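Local structure of lantibiotic dehydratase (Microbispora corallina, 5EHK) at residues E411-L414 with E415-A419; F1053-A1056 with Y1057-F1061; Q1070-L1073 with V1074-L1078. The protein is a tRNA-dependent lantibiotic dehydratase of NAI-107 biosynthesis, probably dehydrating precursor serines and threonines by glutamylation and glutamate elimination. All blocks are in the same frame, centred on the assembly; numbering follows the deposited sequence.

Contact 1 (E411-L414 with E415-A419); sequences EAFL and ERYGA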
ATOM      1  N   GLU A 411      -6.468 -10.052  11.908  1.00 16.52           N
ATOM      2  CA  GLU A 411      -5.725 -11.018  11.099  1.00 13.68           C
ATOM      3  C   GLU A 411      -4.399 -11.316  11.777  1.00 12.37           C
ATOM      4  O   GLU A 411      -3.970 -12.459  11.838  1.00 11.81           O
ATOM      5  CB  GLU A 411      -5.444 -10.494   9.694  1.00 15.02           C
ATOM      6  CG  GLU A 411      -6.621 -10.434   8.739  1.00 22.03           C
ATOM      7  CD  GLU A 411      -6.239  -9.760   7.407  1.00 41.14           C
ATOM      8  OE1 GLU A 411      -5.312 -10.278   6.733  1.00 44.92           O
ATOM      9  OE2 GLU A 411      -6.825  -8.693   7.062  1.00 36.44           O
ATOM     10  N   ALA A 412      -3.738 -10.267  12.246  1.00 11.11           N
ATOM     11  CA  ALA A 412      -2.454 -10.412  12.898  1.00 10.32           C
ATOM     12  C   ALA A 412      -2.613 -11.349  14.098  1.00 15.07           C
ATOM     13  O   ALA A 412      -1.832 -12.303  14.272  1.00 11.98           O
ATOM     14  CB  ALA A 412      -1.935  -9.051  13.321  1.00  8.50           C
ATOM     15  N   PHE A 413      -3.664 -11.085  14.888  1.00 12.53           N
ATOM     16  CA  PHE A 413      -3.987 -11.841  16.087  1.00 10.25           C
ATOM     17  C   PHE A 413      -4.156 -13.333  15.737  1.00 11.25           C
ATOM     18  O   PHE A 413      -3.530 -14.209  16.348  1.00  8.12           O
ATOM     19  CB  PHE A 413      -5.248 -11.265  16.743  1.00  8.34           C
ATOM     20  CG  PHE A 413      -5.500 -11.771  18.130  1.00  7.15           C
ATOM     21  CD1 PHE A 413      -5.250 -10.973  19.223  1.00  8.07           C
ATOM     22  CD2 PHE A 413      -5.980 -13.061  18.346  1.00  8.59           C
ATOM     23  CE1 PHE A 413      -5.494 -11.454  20.525  1.00 11.88           C
ATOM     24  CE2 PHE A 413      -6.214 -13.552  19.629  1.00  8.04           C
ATOM     25  CZ  PHE A 413      -5.965 -12.756  20.720  1.00  9.71           C
ATOM     26  N   LEU A 414      -5.012 -13.610  14.760  1.00 11.86           N
ATOM     27  CA  LEU A 414      -5.188 -14.983  14.261  1.00 15.93           C
ATOM     28  C   LEU A 414      -3.862 -15.645  13.900  1.00 12.69           C
ATOM     29  O   LEU A 414      -3.651 -16.813  14.184  1.00 17.04           O
ATOM     30  CB  LEU A 414      -6.098 -14.997  13.031  1.00  9.92           C
ATOM     31  CG  LEU A 414      -7.571 -14.928  13.399  1.00 13.01           C
ATOM     32  CD1 LEU A 414      -8.461 -14.830  12.171  1.00 10.96           C
ATOM     33  CD2 LEU A 414      -7.921 -16.147  14.287  1.00 12.98           C
ATOM     34  N   GLU A 415      -2.979 -14.887  13.269  1.00 11.04           N
ATOM     35  CA  GLU A 415      -1.708 -15.400  12.801  1.00 13.86           C
ATOM     36  C   GLU A 415      -0.791 -15.784  13.971  1.00 14.38           C
ATOM     37  O   GLU A 415      -0.152 -16.837  13.957  1.00 12.34           O
ATOM     38  CB  GLU A 415      -1.049 -14.356  11.874  1.00 19.67           C
ATOM     39  CG  GLU A 415       0.383 -14.635  11.444  1.00 26.23           C
ATOM     40  CD  GLU A 415       0.449 -15.475  10.167  1.00 52.98           C
ATOM     41  OE1 GLU A 415      -0.501 -16.264   9.923  1.00 47.25           O
ATOM     42  OE2 GLU A 415       1.454 -15.351   9.417  1.00 61.25           O
ATOM     43  N   ARG A 416      -0.750 -14.939  15.001  1.00 14.25           N
ATOM     44  CA  ARG A 416       0.148 -15.185  16.128  1.00 11.11           C
ATOM     45  C   ARG A 416      -0.404 -16.111  17.209  1.00 13.44           C
ATOM     46  O   ARG A 416       0.340 -16.868  17.820  1.00 20.00           O
ATOM     47  CB  ARG A 416       0.572 -13.878  16.768  1.00  7.82           C
ATOM     48  CG  ARG A 416       1.227 -14.067  18.097  1.00  7.09           C
ATOM     49  CD  ARG A 416       2.005 -12.832  18.473  1.00  9.13           C
ATOM     50  NE  ARG A 416       2.787 -13.036  19.689  1.00 11.09           N
ATOM     51  CZ  ARG A 416       3.625 -12.128  20.166  1.00 15.17           C
ATOM     52  NH1 ARG A 416       3.745 -10.972  19.514  1.00 12.57           N
ATOM     53  NH2 ARG A 416       4.308 -12.350  21.290  1.00 10.17           N
ATOM     54  N   TYR A 417      -1.704 -16.064  17.452  1.00 13.92           N
ATOM     55  CA  TYR A 417      -2.235 -16.739  18.620  1.00 12.44           C
ATOM     56  C   TYR A 417      -3.208 -17.832  18.290  1.00 12.95           C
ATOM     57  O   TYR A 417      -3.503 -18.675  19.141  1.00 15.09           O
ATOM     58  CB  TYR A 417      -2.939 -15.729  19.491  1.00  9.81           C
ATOM     59  CG  TYR A 417      -2.051 -14.639  20.017  1.00 12.08           C
ATOM     60  CD1 TYR A 417      -1.106 -14.903  20.999  1.00 11.63           C
ATOM     61  CD2 TYR A 417      -2.191 -13.335  19.578  1.00  9.66           C
ATOM     62  CE1 TYR A 417      -0.331 -13.906  21.529  1.00  7.08           C
ATOM     63  CE2 TYR A 417      -1.400 -12.330  20.106  1.00  9.70           C
ATOM     64  CZ  TYR A 417      -0.469 -12.634  21.077  1.00  7.72           C
ATOM     65  OH  TYR A 417       0.331 -11.648  21.600  1.00 10.68           O
ATOM     66  N   GLY A 418      -3.757 -17.777  17.079  1.00 10.83           N
ATOM     67  CA  GLY A 418      -4.807 -18.700  16.705  1.00 10.68           C
ATOM     68  C   GLY A 418      -6.143 -18.360  17.355  1.00 17.43           C
ATOM     69  O   GLY A 418      -6.320 -17.306  17.985  1.00 13.63           O
ATOM     70  N   ALA A 419      -7.079 -19.291  17.241  1.00 19.81           N
ATOM     71  CA  ALA A 419      -8.448 -19.059  17.652  1.00 15.25           C
ATOM     72  C   ALA A 419      -8.824 -19.772  18.957  1.00 18.80           C
ATOM     73  O   ALA A 419     -10.006 -19.892  19.272  1.00 21.96           O
ATOM     74  CB  ALA A 419      -9.382 -19.473  16.538  1.00 11.29           C
TER
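Tyr417 N donates a hydrogen bond to Phe413 O at 2.8 Å. The same two residues also meet through their rings. Tyr417 CD2 sits over the centre of one face of the Phe413 ring, and Phe413 CD1 lies 3.9 Å from Tyr417 CD2. The ring planes make 48°, with centroids 4.8 Å apart, and the two side chains cross at about a right angle. CG of Phe413 is anti to the backbone N (chi1 -167°), which carries the ring toward the C-terminal turn, beside its own carbonyl carbon, where Tyr417 can lean over it. The edge of the Phe413 ring has Gly418 O close to its plane. Arg416 runs out extended over Tyr417. Its CG lies over the centre of a face of the Tyr417 ring, and Tyr417 OH lies above a face of the guanidinium, offset toward its rim. Arg416 NH1 also makes a weak hydrogen bond to Gly434 O. Phe413 is buried against Val613 and Ala615 of strand 611-615 and Val423 of strand 423-424. Two more backbone bonds build the turn: Glu415 N to Glu411 O (3.0 Å) and Arg416 N to Ala412 O (2.9 Å). The next, Gly418 N to Leu414 O, is weak at 3.1 Å. Beyond it Leu414 CD2 and Ala419 CB are in apolar contact at 4.3 Å. Gly418 has positive phi (75°) and is the first residue to leave helical geometry. This is the last turn of helix 407-417, an alpha-helix C-terminus ended by a glycine at the C' position.

Contact 2 (F1053-A1056 with Y1057-F1061); sequences FGTA and YREAF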
ATOM      1  N   PHE A1053       3.572 -42.033  15.895  1.00 23.83           N
ATOM      2  CA  PHE A1053       2.940 -40.803  16.367  1.00 20.84           C
ATOM      3  C   PHE A1053       1.428 -41.037  16.473  1.00 26.00           C
ATOM      4  O   PHE A1053       0.824 -40.736  17.505  1.00 30.38           O
ATOM      5  CB  PHE A1053       3.294 -39.654  15.401  1.00 23.27           C
ATOM      6  CG  PHE A1053       2.856 -38.274  15.849  1.00 21.70           C
ATOM      7  CD1 PHE A1053       3.277 -37.162  15.143  1.00 22.53           C
ATOM      8  CD2 PHE A1053       2.025 -38.078  16.945  1.00 23.47           C
ATOM      9  CE1 PHE A1053       2.884 -35.887  15.529  1.00 23.78           C
ATOM     10  CE2 PHE A1053       1.626 -36.814  17.340  1.00 19.81           C
ATOM     11  CZ  PHE A1053       2.058 -35.715  16.635  1.00 24.21           C
ATOM     12  N   GLY A1054       0.818 -41.561  15.413  1.00 25.99           N
ATOM     13  CA  GLY A1054      -0.613 -41.820  15.415  1.00 25.04           C
ATOM     14  C   GLY A1054      -1.004 -42.788  16.523  1.00 29.46           C
ATOM     15  O   GLY A1054      -2.027 -42.597  17.202  1.00 29.89           O
ATOM     16  N   THR A1055      -0.179 -43.816  16.716  1.00 25.15           N
ATOM     17  CA  THR A1055      -0.367 -44.763  17.807  1.00 25.37           C
ATOM     18  C   THR A1055      -0.326 -44.120  19.194  1.00 28.94           C
ATOM     19  O   THR A1055      -1.304 -44.220  19.934  1.00 33.54           O
ATOM     20  CB  THR A1055       0.622 -45.931  17.736  1.00 28.50           C
ATOM     21  OG1 THR A1055       0.163 -46.859  16.752  1.00 22.17           O
ATOM     22  CG2 THR A1055       0.708 -46.651  19.090  1.00 25.67           C
ATOM     23  N   ALA A1056       0.785 -43.472  19.550  1.00 24.77           N
ATOM     24  CA  ALA A1056       0.896 -42.841  20.868  1.00 27.48           C
ATOM     25  C   ALA A1056      -0.186 -41.792  21.021  1.00 30.24           C
ATOM     26  O   ALA A1056      -0.617 -41.469  22.133  1.00 30.14           O
ATOM     27  CB  ALA A1056       2.263 -42.222  21.075  1.00 23.23           C
ATOM     28  N   TYR A1057      -0.642 -41.269  19.891  1.00 27.49           N
ATOM     29  CA  TYR A1057      -1.695 -40.288  19.936  1.00 29.20           C
ATOM     30  C   TYR A1057      -3.045 -40.869  20.335  1.00 29.81           C
ATOM     31  O   TYR A1057      -3.778 -40.270  21.120  1.00 27.81           O
ATOM     32  CB  TYR A1057      -1.841 -39.571  18.612  1.00 25.67           C
ATOM     33  CG  TYR A1057      -3.001 -38.637  18.698  1.00 26.77           C
ATOM     34  CD1 TYR A1057      -2.919 -37.478  19.457  1.00 23.87           C
ATOM     35  CD2 TYR A1057      -4.189 -38.927  18.060  1.00 23.60           C
ATOM     36  CE1 TYR A1057      -3.980 -36.637  19.563  1.00 24.59           C
ATOM     37  CE2 TYR A1057      -5.253 -38.092  18.156  1.00 26.02           C
ATOM     38  CZ  TYR A1057      -5.149 -36.950  18.907  1.00 32.58           C
ATOM     39  OH  TYR A1057      -6.229 -36.107  18.999  1.00 50.51           O
ATOM     40  N   ARG A1058      -3.374 -42.032  19.788  1.00 33.77           N
ATOM     41  CA  ARG A1058      -4.614 -42.695  20.155  1.00 33.93           C
ATOM     42  C   ARG A1058      -4.520 -43.205  21.591  1.00 30.87           C
ATOM     43  O   ARG A1058      -5.502 -43.219  22.298  1.00 33.19           O
ATOM     44  CB  ARG A1058      -4.946 -43.830  19.182  1.00 28.75           C
ATOM     45  CG  ARG A1058      -5.670 -43.377  17.921  1.00 30.31           C
ATOM     46  CD  ARG A1058      -5.907 -44.544  16.960  1.00 34.18           C
ATOM     47  NE  ARG A1058      -4.702 -45.347  16.779  1.00 31.72           N
ATOM     48  CZ  ARG A1058      -3.825 -45.178  15.797  1.00 31.34           C
ATOM     49  NH1 ARG A1058      -4.022 -44.233  14.879  1.00 23.41           N
ATOM     50  NH2 ARG A1058      -2.747 -45.962  15.743  1.00 29.26           N
ATOM     51  N   GLU A1059      -3.328 -43.604  22.017  1.00 27.78           N
ATOM     52  CA  GLU A1059      -3.101 -44.058  23.389  1.00 33.69           C
ATOM     53  C   GLU A1059      -3.417 -43.000  24.461  1.00 39.49           C
ATOM     54  O   GLU A1059      -3.800 -43.331  25.583  1.00 41.85           O
ATOM     55  CB  GLU A1059      -1.658 -44.533  23.555  1.00 36.11           C
ATOM     56  CG  GLU A1059      -1.531 -45.992  23.925  1.00 37.58           C
ATOM     57  CD  GLU A1059      -0.999 -46.845  22.788  1.00 41.88           C
ATOM     58  OE1 GLU A1059      -1.725 -47.023  21.778  1.00 37.51           O
ATOM     59  OE2 GLU A1059       0.149 -47.342  22.912  1.00 36.92           O
ATOM     60  N   ALA A1060      -3.279 -41.730  24.093  1.00 41.99           N
ATOM     61  CA  ALA A1060      -3.354 -40.608  25.026  1.00 40.05           C
ATOM     62  C   ALA A1060      -4.693 -39.888  24.861  1.00 44.01           C
ATOM     63  O   ALA A1060      -5.011 -38.941  25.598  1.00 38.33           O
ATOM     64  CB  ALA A1060      -2.196 -39.651  24.798  1.00 38.52           C
ATOM     65  N   PHE A1061      -5.459 -40.341  23.871  1.00 48.90           N
ATOM     66  CA  PHE A1061      -6.810 -39.851  23.638  1.00 56.69           C
ATOM     67  C   PHE A1061      -7.650 -40.095  24.876  1.00 62.73           C
ATOM     68  O   PHE A1061      -7.378 -41.019  25.654  1.00 63.70           O
ATOM     69  CB  PHE A1061      -7.462 -40.619  22.478  1.00 58.00           C
ATOM     70  CG  PHE A1061      -8.466 -41.683  22.927  1.00 68.23           C
ATOM     71  CD1 PHE A1061      -9.835 -41.443  22.856  1.00 66.90           C
ATOM     72  CD2 PHE A1061      -8.038 -42.918  23.430  1.00 62.69           C
ATOM     73  CE1 PHE A1061     -10.746 -42.410  23.276  1.00 72.79           C
ATOM     74  CE2 PHE A1061      -8.941 -43.888  23.844  1.00 64.31           C
ATOM     75  CZ  PHE A1061     -10.296 -43.637  23.769  1.00 71.25           C
TER
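Gly1054 O lies over the centre of one face of the Arg1058 guanidinium, with Arg1058 CZ 3.4 Å from Gly1054 O. The carbonyl thus meets the flat group from above and not through its N-H groups. The same oxygen accepts the backbone bond from Arg1058 N at 3.0 Å. Arg1058 folds back along the helix to do this: its chain bends at chi3 (-47°), and the guanidinium lies against the backbone of the preceding turn. There Gly1054 presents only bare backbone to it. Arg1058 NH2 comes 3.2 Å from Thr1055 OG1, and the two side chains approach at a slant. Thr1055 and Glu1059 run alongside one another, pointing the same way. The methyl CG2 of Thr1055 is 3.6 Å from Glu1059 OE1, while Glu1059 N bonds to Thr1055 O at 3.0 Å. On the inner side, Tyr1057 N bonds to Phe1053 O at 2.9 Å. The side chains of these two residues meet loosely, CB of Tyr1057 being 4.5 Å from Phe1053 CD2. Ala1060 N makes a weak bond to Ala1056 O. Further out, Leu919 touches both Phe1053 and Tyr1057, and Phe922 of helix 920-942 touches Phe1053 and Ala1056. Arg1058 NH1 is hydrogen-bonded to Phe965 O, at the C-terminal end of helix 950-965, and to Pro967 O just after it. The positive guanidinium would probably be favoured there by the negative end of that helix's dipole, and its bonds tie helix 1044-1059 to helix 950-965.

Contact 3 (Q1070-L1073 with V1074-L1078); sequences QLRL and VGSLL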
ATOM      1  N   GLN A1070      -7.393 -33.745  17.044  1.00 34.59           N
ATOM      2  CA  GLN A1070      -6.858 -34.670  16.047  1.00 33.25           C
ATOM      3  C   GLN A1070      -7.016 -34.156  14.606  1.00 38.14           C
ATOM      4  O   GLN A1070      -6.119 -34.358  13.787  1.00 32.77           O
ATOM      5  CB  GLN A1070      -7.397 -36.100  16.198  1.00 32.87           C
ATOM      6  CG  GLN A1070      -8.822 -36.349  15.743  1.00 38.14           C
ATOM      7  CD  GLN A1070      -9.268 -37.776  16.038  1.00 40.54           C
ATOM      8  OE1 GLN A1070      -8.445 -38.627  16.353  1.00 40.06           O
ATOM      9  NE2 GLN A1070     -10.563 -38.054  15.889  1.00 39.98           N
ATOM     10  N   LEU A1071      -8.134 -33.494  14.295  1.00 38.15           N
ATOM     11  CA  LEU A1071      -8.316 -32.908  12.960  1.00 35.36           C
ATOM     12  C   LEU A1071      -7.309 -31.816  12.615  1.00 35.80           C
ATOM     13  O   LEU A1071      -6.908 -31.667  11.466  1.00 37.14           O
ATOM     14  CB  LEU A1071      -9.727 -32.352  12.759  1.00 39.09           C
ATOM     15  CG  LEU A1071     -10.655 -33.031  11.746  1.00 40.88           C
ATOM     16  CD1 LEU A1071     -10.246 -34.445  11.437  1.00 45.42           C
ATOM     17  CD2 LEU A1071     -12.092 -32.989  12.213  1.00 48.65           C
ATOM     18  N   ARG A1072      -6.935 -31.028  13.606  1.00 35.79           N
ATOM     19  CA  ARG A1072      -5.958 -29.981  13.407  1.00 39.00           C
ATOM     20  C   ARG A1072      -4.540 -30.563  13.325  1.00 39.96           C
ATOM     21  O   ARG A1072      -3.717 -30.099  12.543  1.00 36.71           O
ATOM     22  CB  ARG A1072      -6.069 -28.929  14.514  1.00 45.24           C
ATOM     23  CG  ARG A1072      -4.811 -28.081  14.711  1.00 53.47           C
ATOM     24  CD  ARG A1072      -5.051 -27.042  15.793  1.00 69.77           C
ATOM     25  NE  ARG A1072      -4.166 -25.885  15.681  1.00 77.14           N
ATOM     26  CZ  ARG A1072      -4.349 -24.875  14.831  1.00 69.62           C
ATOM     27  NH1 ARG A1072      -5.380 -24.875  13.989  1.00 55.59           N
ATOM     28  NH2 ARG A1072      -3.491 -23.863  14.820  1.00 62.69           N
ATOM     29  N   LEU A1073      -4.266 -31.581  14.135  1.00 36.71           N
ATOM     30  CA  LEU A1073      -2.944 -32.204  14.170  1.00 33.34           C
ATOM     31  C   LEU A1073      -2.565 -32.771  12.815  1.00 32.77           C
ATOM     32  O   LEU A1073      -1.559 -32.363  12.220  1.00 28.16           O
ATOM     33  CB  LEU A1073      -2.928 -33.338  15.194  1.00 30.77           C
ATOM     34  CG  LEU A1073      -1.625 -33.967  15.680  1.00 28.71           C
ATOM     35  CD1 LEU A1073      -1.951 -34.829  16.888  1.00 29.82           C
ATOM     36  CD2 LEU A1073      -0.923 -34.806  14.637  1.00 24.06           C
ATOM     37  N   VAL A1074      -3.354 -33.736  12.350  1.00 29.38           N
ATOM     38  CA  VAL A1074      -3.053 -34.413  11.101  1.00 24.25           C
ATOM     39  C   VAL A1074      -3.060 -33.397   9.966  1.00 27.21           C
ATOM     40  O   VAL A1074      -2.198 -33.439   9.085  1.00 23.75           O
ATOM     41  CB  VAL A1074      -4.007 -35.609  10.839  1.00 26.45           C
ATOM     42  CG1 VAL A1074      -3.616 -36.345   9.575  1.00 28.44           C
ATOM     43  CG2 VAL A1074      -3.973 -36.574  11.993  1.00 25.85           C
ATOM     44  N   GLY A1075      -3.998 -32.453  10.024  1.00 28.97           N
ATOM     45  CA  GLY A1075      -4.061 -31.384   9.045  1.00 25.56           C
ATOM     46  C   GLY A1075      -2.771 -30.581   9.030  1.00 26.16           C
ATOM     47  O   GLY A1075      -2.291 -30.181   7.970  1.00 26.90           O
ATOM     48  N   SER A1076      -2.200 -30.346  10.209  1.00 29.03           N
ATOM     49  CA  SER A1076      -0.921 -29.657  10.302  1.00 28.66           C
ATOM     50  C   SER A1076       0.127 -30.528   9.637  1.00 27.28           C
ATOM     51  O   SER A1076       0.925 -30.037   8.832  1.00 28.87           O
ATOM     52  CB  SER A1076      -0.501 -29.420  11.762  1.00 29.86           C
ATOM     53  OG  SER A1076      -1.143 -28.300  12.335  1.00 32.67           O
ATOM     54  N   LEU A1077       0.096 -31.824   9.941  1.00 23.99           N
ATOM     55  CA  LEU A1077       1.056 -32.751   9.360  1.00 17.64           C
ATOM     56  C   LEU A1077       0.919 -32.805   7.837  1.00 21.13           C
ATOM     57  O   LEU A1077       1.924 -32.852   7.135  1.00 23.10           O
ATOM     58  CB  LEU A1077       0.951 -34.136   9.996  1.00 17.29           C
ATOM     59  CG  LEU A1077       1.583 -34.356  11.377  1.00 15.37           C
ATOM     60  CD1 LEU A1077       1.292 -35.740  11.894  1.00 12.53           C
ATOM     61  CD2 LEU A1077       3.088 -34.151  11.316  1.00 16.58           C
ATOM     62  N   LEU A1078      -0.310 -32.783   7.320  1.00 23.18           N
ATOM     63  CA  LEU A1078      -0.493 -32.707   5.869  1.00 22.54           C
ATOM     64  C   LEU A1078       0.084 -31.418   5.280  1.00 24.88           C
ATOM     65  O   LEU A1078       0.776 -31.459   4.235  1.00 17.23           O
ATOM     66  CB  LEU A1078      -1.953 -32.897   5.410  1.00 18.87           C
ATOM     67  CG  LEU A1078      -2.676 -34.258   5.374  1.00 20.78           C
ATOM     68  CD1 LEU A1078      -1.758 -35.482   5.143  1.00 13.80           C
ATOM     69  CD2 LEU A1078      -3.552 -34.436   6.573  1.00 23.75           C
TER
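In helix 1068-1085, at a largely buried turn, Ser1076 turns its hydroxyl back on the carbonyl of Arg1072, four residues earlier, as serines in helices often do. Ser1076 OG donates to Arg1072 O at 3.1 Å, and Ser1076 N donates to the same oxygen at 2.8 Å. The two donors reach it from opposite faces of the carbonyl plane. OG is anti to the carbonyl carbon of Ser1076 (chi1 -80°), the torsion that brings it down beside the backbone. Ser1076 OG is also bonded to Arg913 NH2, so the hydroxyl links the helix to the loop that carries Arg913. Arg1072 sends its own guanidinium close to that of Arg913, a pair of like charges. A second pair four residues apart is apolar. Leu1073 and Leu1077 lie side by side and point the same way, with Leu1073 CD2 3.6 Å from Leu1077 CD1. Beneath them Leu1077 N bonds to Leu1073 O at 2.9 Å. The pair, spaced i and i+4, forms an apolar face of the helix, which packs among other helices of the C-terminal region: Phe965 and Leu961 of helix 950-965 lie against Leu1073 and Leu1077 respectively. The bond from Val1074 N to Gln1070 O is 3.2 Å long and nearly straight, 171° at the hydrogen. Val1074 CG2 lies 3.6 Å from Gln1070 O. The next bond, from Gly1075 N to Leu1071 O, is weak. Trp996 of helix 992-997 touches Gln1070, Leu1071 and Val1074, and the Gln1070 amide oxygen accepts a hydrogen bond from Ala969 N.

Contacts 2 and 3 lie on consecutive helices, 1044-1059 and 1068-1085, and touch directly, with centres about 13 Å apart. Phe1053 CZ packs 3.7 Å from Leu1073 CD2, and Tyr1057 CE1 3.8 Å from Leu1073 CD1. Leu1073 therefore serves both its own helix and the inter-helix core. Tyr1057 also reaches Gln1070. Contact 1 belongs to the N-terminal family region. Its centre is about 18 Å from that of contact 3 and about 28 Å from that of contact 2. Nearest atoms of contacts 1 and 3 are about 6 Å apart without touching. In this family the N-terminal part probably glutamylates and the C-terminal part probably eliminates glutamate.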